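Side-chain contacts in pesticidal crystal protein Cry4Aa (PDB 2C9K), which kills mosquito larvae by binding to the epithelial cells of the insect midgut and promoting their colloid-osmotic lysis: residues D297-Y302 against S435-L440; N371-M376 against Y451-T456; L348-Y353 against D461-I466; I220-Y225 against S285-P290; D377-I380 against R385-E388. One frame throughout, in Å; residues are numbered along the deposited sequence.

In the fold
Followed from the N terminus, the chain first closes interaction 4, where the start of helix 222-240 in the helical N-terminal domain meets the end of helix 279-286 in the next domain. Strand 294-303 then opens interaction 1, which closes at strand 432-440. Interaction 2 opens inside that loop, at strand 373-381, and closes beyond it at strand 450-457, so the two cross; together they join three sheets of the second domain. Interaction 3, from 348-353 to 461-466, also crosses interaction 1 and encloses interaction 2, linking a loop of the second domain to the segment that leads to strand 471-475. Interaction 5, a hairpin, is nested within interactions 1, 2 and 3.

Interaction 1 (D297-Y302 against S435-L440)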
# COMPACT_ATOMS: atom_id res chain seq x y z
N ASP A 297 -4.91 -8.70 17.18
CA ASP A 297 -5.58 -8.69 18.49
C ASP A 297 -4.59 -8.53 19.65
O ASP A 297 -4.78 -7.69 20.53
CB ASP A 297 -6.38 -9.98 18.72
CG ASP A 297 -7.69 -9.97 18.00
OD1 ASP A 297 -8.27 -8.88 17.87
OD2 ASP A 297 -8.15 -11.05 17.56
N SER A 298 -3.54 -9.35 19.64
CA SER A 298 -2.53 -9.29 20.70
C SER A 298 -1.19 -9.92 20.34
O SER A 298 -1.11 -10.77 19.44
CB SER A 298 -3.07 -9.95 21.97
OG SER A 298 -3.38 -11.32 21.75
N LEU A 299 -0.15 -9.50 21.05
CA LEU A 299 1.20 -10.02 20.88
C LEU A 299 1.52 -10.85 22.12
O LEU A 299 1.38 -10.39 23.25
CB LEU A 299 2.19 -8.86 20.74
CG LEU A 299 2.68 -8.53 19.33
CD1 LEU A 299 1.64 -8.90 18.30
CD2 LEU A 299 3.05 -7.06 19.26
N ASN A 300 1.95 -12.09 21.92
CA ASN A 300 2.22 -12.98 23.04
C ASN A 300 3.65 -13.51 23.04
O ASN A 300 3.98 -14.41 22.27
CB ASN A 300 1.23 -14.14 22.99
CG ASN A 300 -0.20 -13.66 22.84
OD1 ASN A 300 -0.87 -13.33 23.82
ND2 ASN A 300 -0.68 -13.60 21.60
N PHE A 301 4.49 -12.95 23.92
CA PHE A 301 5.89 -13.35 24.03
C PHE A 301 6.18 -14.12 25.32
O PHE A 301 5.89 -13.64 26.41
CB PHE A 301 6.80 -12.13 23.99
CG PHE A 301 6.93 -11.51 22.63
CD1 PHE A 301 5.86 -10.85 22.04
CD2 PHE A 301 8.13 -11.60 21.93
CE1 PHE A 301 5.98 -10.28 20.77
CE2 PHE A 301 8.27 -11.03 20.66
CZ PHE A 301 7.19 -10.37 20.08
N TYR A 302 6.75 -15.31 25.18
CA TYR A 302 7.10 -16.12 26.35
C TYR A 302 8.50 -15.76 26.85
O TYR A 302 9.42 -15.59 26.06
CB TYR A 302 7.10 -17.61 26.01
CG TYR A 302 5.76 -18.21 25.69
CD1 TYR A 302 5.28 -18.27 24.38
CD2 TYR A 302 4.97 -18.77 26.70
CE1 TYR A 302 4.06 -18.88 24.08
CE2 TYR A 302 3.75 -19.38 26.41
CZ TYR A 302 3.30 -19.43 25.11
OH TYR A 302 2.10 -20.02 24.83
N SER A 435 0.85 -5.17 12.17
CA SER A 435 -0.15 -6.15 11.82
C SER A 435 0.24 -7.58 12.12
O SER A 435 -0.61 -8.46 12.19
CB SER A 435 -0.50 -6.03 10.33
OG SER A 435 0.59 -6.39 9.52
N PHE A 436 1.53 -7.81 12.33
CA PHE A 436 2.03 -9.17 12.58
C PHE A 436 3.54 -9.16 12.86
O PHE A 436 4.25 -8.24 12.47
CB PHE A 436 1.78 -10.01 11.33
CG PHE A 436 1.59 -11.47 11.58
CD1 PHE A 436 0.37 -11.94 12.08
CD2 PHE A 436 2.59 -12.38 11.27
CE1 PHE A 436 0.16 -13.30 12.25
CE2 PHE A 436 2.38 -13.75 11.43
CZ PHE A 436 1.16 -14.21 11.92
N ILE A 437 4.02 -10.20 13.55
CA ILE A 437 5.45 -10.34 13.83
C ILE A 437 5.87 -11.80 13.61
O ILE A 437 5.53 -12.66 14.41
CB ILE A 437 5.80 -9.97 15.27
CG1 ILE A 437 5.59 -8.48 15.51
CG2 ILE A 437 7.25 -10.32 15.54
CD1 ILE A 437 5.98 -8.02 16.91
N LYS A 438 6.59 -12.07 12.52
CA LYS A 438 7.06 -13.42 12.21
C LYS A 438 8.50 -13.55 12.67
O LYS A 438 9.14 -12.56 12.99
CB LYS A 438 6.98 -13.72 10.71
CG LYS A 438 5.66 -14.31 10.26
CD LYS A 438 5.56 -14.43 8.76
CE LYS A 438 6.48 -15.50 8.20
NZ LYS A 438 6.01 -16.89 8.43
N SER A 439 9.00 -14.78 12.68
CA SER A 439 10.37 -15.01 13.11
C SER A 439 10.97 -16.24 12.45
O SER A 439 10.29 -17.26 12.28
CB SER A 439 10.38 -15.17 14.63
OG SER A 439 11.61 -14.79 15.19
N LEU A 440 12.24 -16.15 12.06
CA LEU A 440 12.96 -17.27 11.45
C LEU A 440 14.02 -17.71 12.46
O LEU A 440 14.86 -16.91 12.87
CB LEU A 440 13.63 -16.86 10.14
CG LEU A 440 14.74 -17.76 9.54
CD1 LEU A 440 14.30 -19.21 9.49
CD2 LEU A 440 15.08 -17.27 8.13
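Ile437 points toward strand 294-303 and sets its CD1 against two side chains of that strand, Leu299 and Phe301. Its CG1 lies anti to the carbonyl carbon (chi1 -67°) and the chain runs on extended, which carries CD1 across the gap as a slender apolar tip. Ile437 CD1 comes 3.9 Å from Leu299 CD2 and 4.1 Å from Phe301 CZ. Both neighbours cross it at about a right angle, and the aromatic ring presents its edge, so that CD1 lies near the ring plane. The touch is therefore narrow and purely apolar, with 119 Å² buried in all. Residues at every second position, Leu299 and Phe301, put their side chains on the same side of their strand; long and apolar, they meet the slim extended arm of Ile437, CG1 and CD1, in the gap between the sheets. Leu299 CA and Ile437 CA are 8.2 Å apart.

This is interior packing between two facing sheets of the second domain, whose three antiparallel sheets form the beta-prism of the Cry toxins. Phe301 also stacks on His316 of the adjacent strand 313-322, and Ile437 rests against Phe453 of strand 450-457, the neighbour of strand 432-440 in the three-stranded sheet.

Interaction 2 (N371-M376 against Y451-T456)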
# COMPACT_ATOMS: atom_id res chain seq x y z
N ASN A 371 20.19 -13.47 20.22
CA ASN A 371 20.04 -12.06 19.88
C ASN A 371 18.56 -11.69 19.93
O ASN A 371 18.10 -10.75 19.27
CB ASN A 371 20.65 -11.72 18.50
CG ASN A 371 20.03 -12.52 17.35
OD1 ASN A 371 20.42 -12.33 16.20
ND2 ASN A 371 19.09 -13.40 17.65
N ASN A 372 17.84 -12.46 20.74
CA ASN A 372 16.40 -12.32 20.97
C ASN A 372 15.95 -10.96 21.50
O ASN A 372 16.76 -10.15 21.96
CB ASN A 372 15.93 -13.37 21.97
CG ASN A 372 16.14 -14.77 21.48
OD1 ASN A 372 17.19 -15.11 20.94
ND2 ASN A 372 15.13 -15.62 21.69
N ILE A 373 14.65 -10.74 21.44
CA ILE A 373 14.04 -9.52 21.95
C ILE A 373 13.81 -9.75 23.44
O ILE A 373 13.27 -10.79 23.84
CB ILE A 373 12.67 -9.24 21.27
CG1 ILE A 373 12.87 -8.95 19.78
CG2 ILE A 373 11.98 -8.06 21.94
CD1 ILE A 373 11.58 -8.68 19.03
N SER A 374 14.23 -8.81 24.27
CA SER A 374 14.05 -8.96 25.71
C SER A 374 13.15 -7.85 26.26
O SER A 374 12.67 -7.95 27.39
CB SER A 374 15.40 -8.94 26.43
OG SER A 374 15.99 -7.65 26.41
N LYS A 375 12.92 -6.82 25.46
CA LYS A 375 12.07 -5.71 25.91
C LYS A 375 11.45 -4.95 24.74
O LYS A 375 12.08 -4.77 23.69
CB LYS A 375 12.90 -4.76 26.77
CG LYS A 375 12.11 -3.60 27.34
CD LYS A 375 13.04 -2.56 27.94
CE LYS A 375 12.25 -1.37 28.47
NZ LYS A 375 11.26 -1.80 29.49
N MET A 376 10.21 -4.49 24.91
CA MET A 376 9.54 -3.74 23.86
C MET A 376 8.67 -2.60 24.36
O MET A 376 7.92 -2.73 25.33
CB MET A 376 8.68 -4.67 22.99
CG MET A 376 9.48 -5.62 22.13
SD MET A 376 8.42 -6.68 21.16
CE MET A 376 8.07 -7.96 22.36
N TYR A 451 13.70 -11.33 13.08
CA TYR A 451 12.29 -10.98 13.11
C TYR A 451 11.93 -10.03 11.99
O TYR A 451 12.79 -9.40 11.39
CB TYR A 451 11.91 -10.29 14.43
CG TYR A 451 12.22 -11.05 15.71
CD1 TYR A 451 13.51 -11.06 16.25
CD2 TYR A 451 11.22 -11.72 16.41
CE1 TYR A 451 13.79 -11.70 17.45
CE2 TYR A 451 11.48 -12.37 17.60
CZ TYR A 451 12.77 -12.36 18.12
OH TYR A 451 13.02 -12.99 19.32
N THR A 452 10.64 -9.95 11.70
CA THR A 452 10.13 -9.03 10.70
C THR A 452 8.85 -8.47 11.30
O THR A 452 8.08 -9.20 11.94
CB THR A 452 9.78 -9.72 9.39
OG1 THR A 452 9.05 -10.92 9.66
CG2 THR A 452 11.03 -10.06 8.60
N PHE A 453 8.64 -7.18 11.13
CA PHE A 453 7.45 -6.53 11.65
C PHE A 453 6.59 -6.13 10.47
O PHE A 453 7.01 -5.37 9.61
CB PHE A 453 7.86 -5.32 12.49
CG PHE A 453 8.70 -5.67 13.69
CD1 PHE A 453 10.05 -6.00 13.54
CD2 PHE A 453 8.14 -5.75 14.97
CE1 PHE A 453 10.82 -6.40 14.64
CE2 PHE A 453 8.90 -6.16 16.07
CZ PHE A 453 10.24 -6.48 15.90
N ALA A 454 5.39 -6.70 10.41
CA ALA A 454 4.45 -6.43 9.33
C ALA A 454 3.69 -5.14 9.60
O ALA A 454 3.32 -4.86 10.74
CB ALA A 454 3.47 -7.58 9.21
N TRP A 455 3.47 -4.36 8.56
CA TRP A 455 2.77 -3.10 8.68
C TRP A 455 1.73 -2.93 7.58
O TRP A 455 2.04 -3.12 6.41
CB TRP A 455 3.76 -1.93 8.60
CG TRP A 455 4.81 -1.95 9.68
CD1 TRP A 455 6.05 -2.49 9.61
CD2 TRP A 455 4.67 -1.42 11.01
NE1 TRP A 455 6.70 -2.34 10.81
CE2 TRP A 455 5.87 -1.69 11.69
CE3 TRP A 455 3.64 -0.75 11.69
CZ2 TRP A 455 6.08 -1.31 13.01
CZ3 TRP A 455 3.85 -0.38 13.01
CH2 TRP A 455 5.06 -0.66 13.65
N THR A 456 0.51 -2.59 7.96
CA THR A 456 -0.54 -2.37 6.98
C THR A 456 -0.86 -0.88 6.95
O THR A 456 -0.59 -0.17 7.92
CB THR A 456 -1.81 -3.17 7.33
OG1 THR A 456 -2.16 -2.96 8.70
CG2 THR A 456 -1.56 -4.65 7.09
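The two backbones stay well apart, with Asn372 CA and Tyr451 CA, the closest pair, at 9.0 Å, so side chains from strands of different sheets fill the gap. Ile373 and Tyr451 carry most of it. Ile373 lies over one face of the tyrosine ring: its CD1 sits almost exactly above the centre, 3.8 Å from the centroid of the Tyr451 ring and only 4° off the ring normal, a CH-pi contact. Ile373 CG1 follows over the rim, 3.7 Å from Tyr451 CE1. With CG1 anti to the carbonyl carbon (chi1 -66°) and the chain extended beyond it, the isoleucine has the reach to lay its terminal methyl on the ring, while Ile373 CD1 also meets the edge of a second aromatic, 4.1 Å from Phe453 CZ. One aliphatic tip thus serves two rings, one by its face and one by its edge.

The phenol end of Tyr451 continues past the isoleucine to the opposing main chain, where the Ile373 N-H points at its oxygen in a weak but fairly straight hydrogen bond (Ile373 N to Tyr451 OH 3.5 Å, 161°). A tyrosine suits this place because its ring is apolar where Ile373 lies and polar where the backbone begins. Asn372 CB lies beside the hydroxyl, and its amide, turned nearly perpendicular to the ring, donates through ND2 to Phe313 O.

The contact joins two of the three antiparallel sheets packed round the core of the beta-prism. Phe453 stacks on Phe407, strand 353-362 pairs with strand 373-381, and strands 432-440 and 262-267 flank strand 450-457.

Interaction 3 (L348-Y353 against D461-I466); sequences LATNIY and DPKNTI
A lysine ammonium group facing a methyl is the odd feature here: Lys463 and Thr350 reach toward each other tip to tip, NZ against CG2, though the exact position of the lysine end is doubtful. Bends at chi2 and chi4 (both near -75°) bring the amine round to the threonine.

Beside this pair, Tyr353 meets Pro462. Pro462 CG lies next to the phenol oxygen and 4.2 Å from Tyr353 CZ, approaching the ring obliquely, and a rigid ring of this kind offers a compact apolar knob. Tyr353 OH donates to Asn351 OD1 at 3.2 Å, coming from above the carbonyl plane, and this bond probably steadies the asparagine side chain, whose OD1 comes near Pro462 CG. Asn351 takes the positive-phi position of a type II beta turn from Ala349 to Ile352, a place asparagine tolerates well.

On the other segment Asp461 shapes the bend. Asp461 OD1 accepts from Lys463 N at 3.2 Å, an Asx turn, and Asp461 OD2 accepts from Thr465 N at 3.0 Å; the carboxylate, met from above its plane by both backbone N-H groups, helps set the course of the loop.

At the surface, the contact brings a second-domain loop, which ends where Tyr353 opens strand 353-362, against the connection leading to the strands of the C-terminal domain. Pro462 and Tyr353 both also touch Trp295 of strand 294-303, and Asn464 and Ile466 lean on strand 505-511.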
# COMPACT_ATOMS: atom_id res chain seq x y z
N LEU A 348 -5.11 -5.76 22.50
CA LEU A 348 -5.51 -4.56 21.77
C LEU A 348 -6.98 -4.63 21.39
O LEU A 348 -7.42 -5.59 20.77
CB LEU A 348 -4.66 -4.41 20.50
CG LEU A 348 -3.15 -4.17 20.67
CD1 LEU A 348 -2.45 -4.31 19.33
CD2 LEU A 348 -2.91 -2.79 21.26
N ALA A 349 -7.75 -3.61 21.75
CA ALA A 349 -9.17 -3.57 21.42
C ALA A 349 -9.35 -2.95 20.05
O ALA A 349 -8.38 -2.59 19.39
CB ALA A 349 -9.93 -2.77 22.46
N THR A 350 -10.59 -2.83 19.61
CA THR A 350 -10.84 -2.24 18.31
C THR A 350 -10.50 -0.76 18.34
O THR A 350 -10.74 -0.07 19.33
CB THR A 350 -12.30 -2.43 17.89
OG1 THR A 350 -12.73 -3.74 18.27
CG2 THR A 350 -12.44 -2.28 16.37
N ASN A 351 -9.94 -0.28 17.24
CA ASN A 351 -9.55 1.12 17.12
C ASN A 351 -8.39 1.49 18.05
O ASN A 351 -8.24 2.65 18.45
CB ASN A 351 -10.75 2.03 17.36
CG ASN A 351 -11.80 1.90 16.26
OD1 ASN A 351 -11.50 2.10 15.08
ND2 ASN A 351 -13.03 1.56 16.65
N ILE A 352 -7.58 0.48 18.38
CA ILE A 352 -6.39 0.65 19.22
C ILE A 352 -5.24 -0.02 18.44
O ILE A 352 -5.17 -1.25 18.34
CB ILE A 352 -6.55 -0.01 20.61
CG1 ILE A 352 -7.31 0.93 21.56
CG2 ILE A 352 -5.18 -0.33 21.20
CD1 ILE A 352 -8.79 1.01 21.30
N TYR A 353 -4.35 0.80 17.89
CA TYR A 353 -3.26 0.28 17.08
C TYR A 353 -1.85 0.65 17.52
O TYR A 353 -1.63 1.64 18.23
CB TYR A 353 -3.45 0.73 15.64
CG TYR A 353 -4.89 0.72 15.18
CD1 TYR A 353 -5.63 1.90 15.11
CD2 TYR A 353 -5.52 -0.47 14.84
CE1 TYR A 353 -6.96 1.89 14.71
CE2 TYR A 353 -6.86 -0.49 14.44
CZ TYR A 353 -7.57 0.69 14.38
OH TYR A 353 -8.90 0.67 14.02
N ASP A 461 -10.13 0.29 6.79
CA ASP A 461 -11.20 0.40 7.78
C ASP A 461 -11.55 -0.92 8.45
O ASP A 461 -11.69 -1.95 7.78
CB ASP A 461 -12.44 1.00 7.12
CG ASP A 461 -13.49 1.40 8.12
OD1 ASP A 461 -13.17 1.45 9.32
OD2 ASP A 461 -14.64 1.69 7.70
N PRO A 462 -11.70 -0.93 9.78
CA PRO A 462 -12.04 -2.15 10.53
C PRO A 462 -13.54 -2.44 10.47
O PRO A 462 -13.99 -3.53 10.83
CB PRO A 462 -11.62 -1.81 11.96
CG PRO A 462 -10.67 -0.68 11.82
CD PRO A 462 -11.26 0.13 10.71
N LYS A 463 -14.30 -1.46 10.01
CA LYS A 463 -15.75 -1.60 9.96
C LYS A 463 -16.33 -1.70 8.55
O LYS A 463 -17.54 -1.79 8.38
CB LYS A 463 -16.39 -0.42 10.71
CG LYS A 463 -16.02 -0.35 12.20
CD LYS A 463 -16.78 -1.41 13.00
CE LYS A 463 -16.20 -1.64 14.40
NZ LYS A 463 -14.91 -2.40 14.36
N ASN A 464 -15.46 -1.71 7.54
CA ASN A 464 -15.91 -1.80 6.15
C ASN A 464 -17.06 -0.84 5.88
O ASN A 464 -17.98 -1.18 5.14
CB ASN A 464 -16.40 -3.22 5.83
CG ASN A 464 -15.26 -4.18 5.55
OD1 ASN A 464 -14.26 -3.81 4.94
ND2 ASN A 464 -15.41 -5.43 5.97
N THR A 465 -17.01 0.35 6.45
CA THR A 465 -18.13 1.26 6.24
C THR A 465 -18.42 1.60 4.78
O THR A 465 -17.53 1.69 3.93
CB THR A 465 -17.98 2.57 7.04
OG1 THR A 465 -17.09 3.45 6.35
CG2 THR A 465 -17.43 2.27 8.43
N ILE A 466 -19.71 1.76 4.52
CA ILE A 466 -20.20 2.11 3.21
C ILE A 466 -20.75 3.51 3.37
O ILE A 466 -21.65 3.74 4.17
CB ILE A 466 -21.31 1.12 2.78
CG1 ILE A 466 -20.69 -0.28 2.63
CG2 ILE A 466 -21.97 1.59 1.48
CD1 ILE A 466 -21.64 -1.39 2.27

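Interaction 4 (I220-Y225 against S285-P290); sequences INWNTY and SLTRRP
Leu286 lays its CD1 methyl on the benzene part of the Trp222 indole, and this is where the contact is tight. Leu286 CD1 is 3.8 Å from the centroid of the Trp222 six-membered ring, 21° off its normal, a CH-pi contact shifted toward the rim; Leu286 CD1 comes to 3.6 Å from Trp222 CH2. Leu286 CB follows alongside, 3.8 Å from Trp222 CZ2, so the leucine touches the ring by its stem as well as its tip. With CG anti to the backbone N (chi1 177°), the indole swings out from the first turn of helix 222-240 toward the end of helix 279-286. Its broad face suits a branched aliphatic partner, and its N-H is used as well: NE1 donates to Glu283 OE1, which helps fix the rotation of the ring.

The two segments belong to different parts of the toxin, the helical N-terminal domain, associated with pore formation in this family, and the beta-rich second domain, so the Trp222-Leu286 pair is part of an interdomain interface. Thr287, the first residue to leave helical geometry, makes a looser approach: Thr287 CG2 lies at the indole edge, 4.3 Å from Trp222 CZ2, and its hydroxyl bonds to Glu283 O.

Away from the indole, the segments diverge. Asn221 serves as N-cap of helix 222-240, Asn221 OD1 accepting from Thr224 N at 3.0 Å, while beyond Thr287 the chain leads on to exposed Arg289.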
# COMPACT_ATOMS: atom_id res chain seq x y z
N ILE A 220 22.05 -14.15 -2.97
CA ILE A 220 21.15 -13.06 -3.34
C ILE A 220 20.86 -12.45 -1.98
O ILE A 220 20.74 -13.19 -1.00
CB ILE A 220 19.83 -13.59 -3.92
CG1 ILE A 220 20.10 -14.44 -5.16
CG2 ILE A 220 18.90 -12.41 -4.26
CD1 ILE A 220 20.80 -13.69 -6.28
N ASN A 221 20.76 -11.13 -1.91
CA ASN A 221 20.48 -10.49 -0.62
C ASN A 221 19.00 -10.19 -0.40
O ASN A 221 18.47 -9.19 -0.92
CB ASN A 221 21.27 -9.20 -0.47
CG ASN A 221 21.23 -8.66 0.94
OD1 ASN A 221 20.17 -8.61 1.55
ND2 ASN A 221 22.38 -8.26 1.46
N TRP A 222 18.34 -11.04 0.38
CA TRP A 222 16.91 -10.88 0.69
C TRP A 222 16.53 -9.58 1.41
O TRP A 222 15.48 -9.01 1.13
CB TRP A 222 16.43 -12.07 1.53
CG TRP A 222 15.01 -11.95 1.95
CD1 TRP A 222 13.91 -12.32 1.23
CD2 TRP A 222 14.53 -11.35 3.14
NE1 TRP A 222 12.76 -11.99 1.91
CE2 TRP A 222 13.12 -11.39 3.09
CE3 TRP A 222 15.15 -10.78 4.26
CZ2 TRP A 222 12.32 -10.88 4.11
CZ3 TRP A 222 14.35 -10.27 5.27
CH2 TRP A 222 12.96 -10.33 5.19
N ASN A 223 17.37 -9.12 2.34
CA ASN A 223 17.05 -7.89 3.07
C ASN A 223 17.04 -6.70 2.13
O ASN A 223 16.27 -5.75 2.29
CB ASN A 223 18.07 -7.64 4.19
CG ASN A 223 17.58 -6.60 5.19
OD1 ASN A 223 18.34 -6.14 6.04
ND2 ASN A 223 16.31 -6.24 5.10
N THR A 224 17.92 -6.74 1.14
CA THR A 224 18.01 -5.66 0.16
C THR A 224 16.74 -5.69 -0.68
O THR A 224 16.16 -4.67 -1.01
CB THR A 224 19.25 -5.84 -0.72
OG1 THR A 224 20.43 -5.72 0.09
CG2 THR A 224 19.28 -4.81 -1.84
N TYR A 225 16.32 -6.90 -1.02
CA TYR A 225 15.14 -7.12 -1.82
C TYR A 225 13.95 -6.57 -1.04
O TYR A 225 13.11 -5.85 -1.57
CB TYR A 225 14.97 -8.63 -2.05
CG TYR A 225 13.78 -9.01 -2.90
CD1 TYR A 225 13.91 -9.21 -4.27
CD2 TYR A 225 12.52 -9.14 -2.33
CE1 TYR A 225 12.81 -9.52 -5.06
CE2 TYR A 225 11.42 -9.45 -3.11
CZ TYR A 225 11.57 -9.64 -4.46
OH TYR A 225 10.47 -9.97 -5.21
N SER A 285 9.61 -17.88 5.04
CA SER A 285 9.52 -17.82 6.49
C SER A 285 9.52 -16.46 7.16
O SER A 285 9.32 -16.39 8.37
CB SER A 285 10.61 -18.70 7.12
OG SER A 285 11.90 -18.25 6.78
N LEU A 286 9.74 -15.39 6.42
CA LEU A 286 9.74 -14.07 7.05
C LEU A 286 8.57 -13.17 6.66
O LEU A 286 8.36 -12.12 7.25
CB LEU A 286 11.07 -13.35 6.78
CG LEU A 286 12.27 -13.84 7.61
CD1 LEU A 286 13.59 -13.38 6.99
CD2 LEU A 286 12.14 -13.33 9.03
N THR A 287 7.80 -13.58 5.65
CA THR A 287 6.66 -12.79 5.21
C THR A 287 5.39 -13.64 5.25
O THR A 287 5.46 -14.82 5.55
CB THR A 287 6.90 -12.24 3.78
OG1 THR A 287 7.17 -13.32 2.88
CG2 THR A 287 8.07 -11.27 3.78
N ARG A 288 4.24 -13.04 4.97
CA ARG A 288 3.00 -13.81 5.02
C ARG A 288 2.42 -14.09 3.65
O ARG A 288 2.41 -13.22 2.79
CB ARG A 288 1.96 -13.07 5.88
CG ARG A 288 2.39 -12.86 7.32
CD ARG A 288 1.48 -11.92 8.08
NE ARG A 288 0.14 -12.47 8.27
CZ ARG A 288 -0.92 -11.74 8.60
NH1 ARG A 288 -0.80 -10.43 8.79
NH2 ARG A 288 -2.11 -12.30 8.73
N ARG A 289 1.94 -15.32 3.45
CA ARG A 289 1.35 -15.70 2.18
C ARG A 289 0.08 -14.89 1.94
O ARG A 289 -0.59 -14.46 2.89
CB ARG A 289 1.02 -17.19 2.17
CG ARG A 289 2.08 -18.03 1.48
CD ARG A 289 2.47 -19.22 2.32
NE ARG A 289 1.46 -20.28 2.36
CZ ARG A 289 1.50 -21.30 3.21
NH1 ARG A 289 2.49 -21.40 4.09
NH2 ARG A 289 0.55 -22.23 3.19
N PRO A 290 -0.27 -14.65 0.67
CA PRO A 290 -1.49 -13.87 0.41
C PRO A 290 -2.62 -14.33 1.32
O PRO A 290 -2.87 -15.52 1.45
CB PRO A 290 -1.78 -14.17 -1.06
CG PRO A 290 -0.41 -14.36 -1.62
CD PRO A 290 0.29 -15.19 -0.57

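Interaction 5 (D377-I380 against R385-E388)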
# COMPACT_ATOMS: atom_id res chain seq x y z
N ASP A 377 8.77 -1.46 23.68
CA ASP A 377 8.00 -0.28 24.02
C ASP A 377 7.09 0.02 22.85
O ASP A 377 7.55 0.47 21.80
CB ASP A 377 8.92 0.92 24.23
CG ASP A 377 9.71 0.83 25.50
OD1 ASP A 377 10.65 1.64 25.66
OD2 ASP A 377 9.39 -0.04 26.35
N PHE A 378 5.79 -0.22 23.04
CA PHE A 378 4.82 0.05 22.00
C PHE A 378 4.26 1.46 22.12
O PHE A 378 4.04 1.98 23.22
CB PHE A 378 3.68 -0.96 22.07
CG PHE A 378 4.13 -2.39 21.96
CD1 PHE A 378 4.55 -3.08 23.09
CD2 PHE A 378 4.16 -3.03 20.73
CE1 PHE A 378 5.01 -4.40 23.00
CE2 PHE A 378 4.62 -4.34 20.63
CZ PHE A 378 5.04 -5.03 21.77
N PHE A 379 4.05 2.09 20.97
CA PHE A 379 3.45 3.41 20.93
C PHE A 379 2.12 3.21 20.24
O PHE A 379 2.00 3.23 19.02
CB PHE A 379 4.35 4.38 20.18
CG PHE A 379 5.54 4.84 20.98
CD1 PHE A 379 5.35 5.45 22.22
CD2 PHE A 379 6.83 4.65 20.51
CE1 PHE A 379 6.44 5.87 22.98
CE2 PHE A 379 7.93 5.07 21.27
CZ PHE A 379 7.73 5.68 22.51
N ILE A 380 1.12 2.99 21.09
CA ILE A 380 -0.27 2.72 20.71
C ILE A 380 -1.09 3.99 20.51
O ILE A 380 -0.76 5.05 21.02
CB ILE A 380 -0.91 1.85 21.82
CG1 ILE A 380 -0.20 0.49 21.85
CG2 ILE A 380 -2.40 1.73 21.61
CD1 ILE A 380 -0.57 -0.40 23.01
N ARG A 385 -5.63 9.87 22.13
CA ARG A 385 -4.37 10.12 22.83
C ARG A 385 -3.33 9.02 22.63
O ARG A 385 -3.62 7.94 22.13
CB ARG A 385 -4.62 10.32 24.32
CG ARG A 385 -5.03 9.08 25.08
CD ARG A 385 -4.96 9.33 26.59
NE ARG A 385 -5.15 8.12 27.38
CZ ARG A 385 -6.27 7.40 27.40
NH1 ARG A 385 -7.32 7.76 26.67
NH2 ARG A 385 -6.34 6.31 28.16
N LEU A 386 -2.10 9.33 23.04
CA LEU A 386 -0.99 8.39 22.94
C LEU A 386 -0.93 7.51 24.19
O LEU A 386 -0.94 8.01 25.31
CB LEU A 386 0.32 9.18 22.76
CG LEU A 386 1.69 8.49 22.73
CD1 LEU A 386 2.05 8.03 24.12
CD2 LEU A 386 1.68 7.33 21.75
N LEU A 387 -0.90 6.20 23.98
CA LEU A 387 -0.84 5.25 25.08
C LEU A 387 0.44 4.43 24.95
O LEU A 387 0.63 3.76 23.94
CB LEU A 387 -2.02 4.29 25.04
CG LEU A 387 -3.46 4.82 25.04
CD1 LEU A 387 -4.43 3.64 25.08
CD2 LEU A 387 -3.66 5.72 26.24
N GLU A 388 1.30 4.48 25.95
CA GLU A 388 2.54 3.72 25.91
C GLU A 388 2.40 2.47 26.75
O GLU A 388 2.02 2.54 27.91
CB GLU A 388 3.71 4.57 26.42
CG GLU A 388 4.02 5.75 25.52
CD GLU A 388 5.21 6.57 25.99
OE1 GLU A 388 6.30 5.99 26.18
OE2 GLU A 388 5.05 7.81 26.15
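Phe379 and Glu388 both turn CG anti to the carbonyl carbon (chi1 -76° and -66°), a shared torsion that leaves the two side chains rising side by side from neighbouring strands, pointing the same way. The strands form an antiparallel beta hairpin, 373-381 with 386-392, at the margin of a four-stranded sheet of the second domain; the axes of 377-380 and 386-388 approach to 4.9 Å. Phe379 and Glu388 are a non-hydrogen-bonded pair. Ile380 and Leu387, the next, are hydrogen-bonded: Ile380 N to Leu387 O is 3.0 Å, and Leu387 N to Ile380 O is 3.2 Å.

The side chains of this second pair emerge on the sheet face opposite to Phe379 and Glu388, with Ile380 CB and Leu387 CB 4.2 Å apart. Branched aliphatic residues suit that face, where Ile380 is buried against Leu348 and Ile352. On the face of Phe379 and Glu388 the glutamate is exposed, which suits a charge: its extended chain runs past the phenyl rim, letting its aliphatic part pack on carbon while the carboxylate stays at the surface. Leu386 CD2 adds a contact 4.2 Å from Phe379 CD1. The carboxylate plane is turned 56° from the phenyl ring, and Glu388 OE1 lies at the ring edge, near its plane, beside Phe379 CE1.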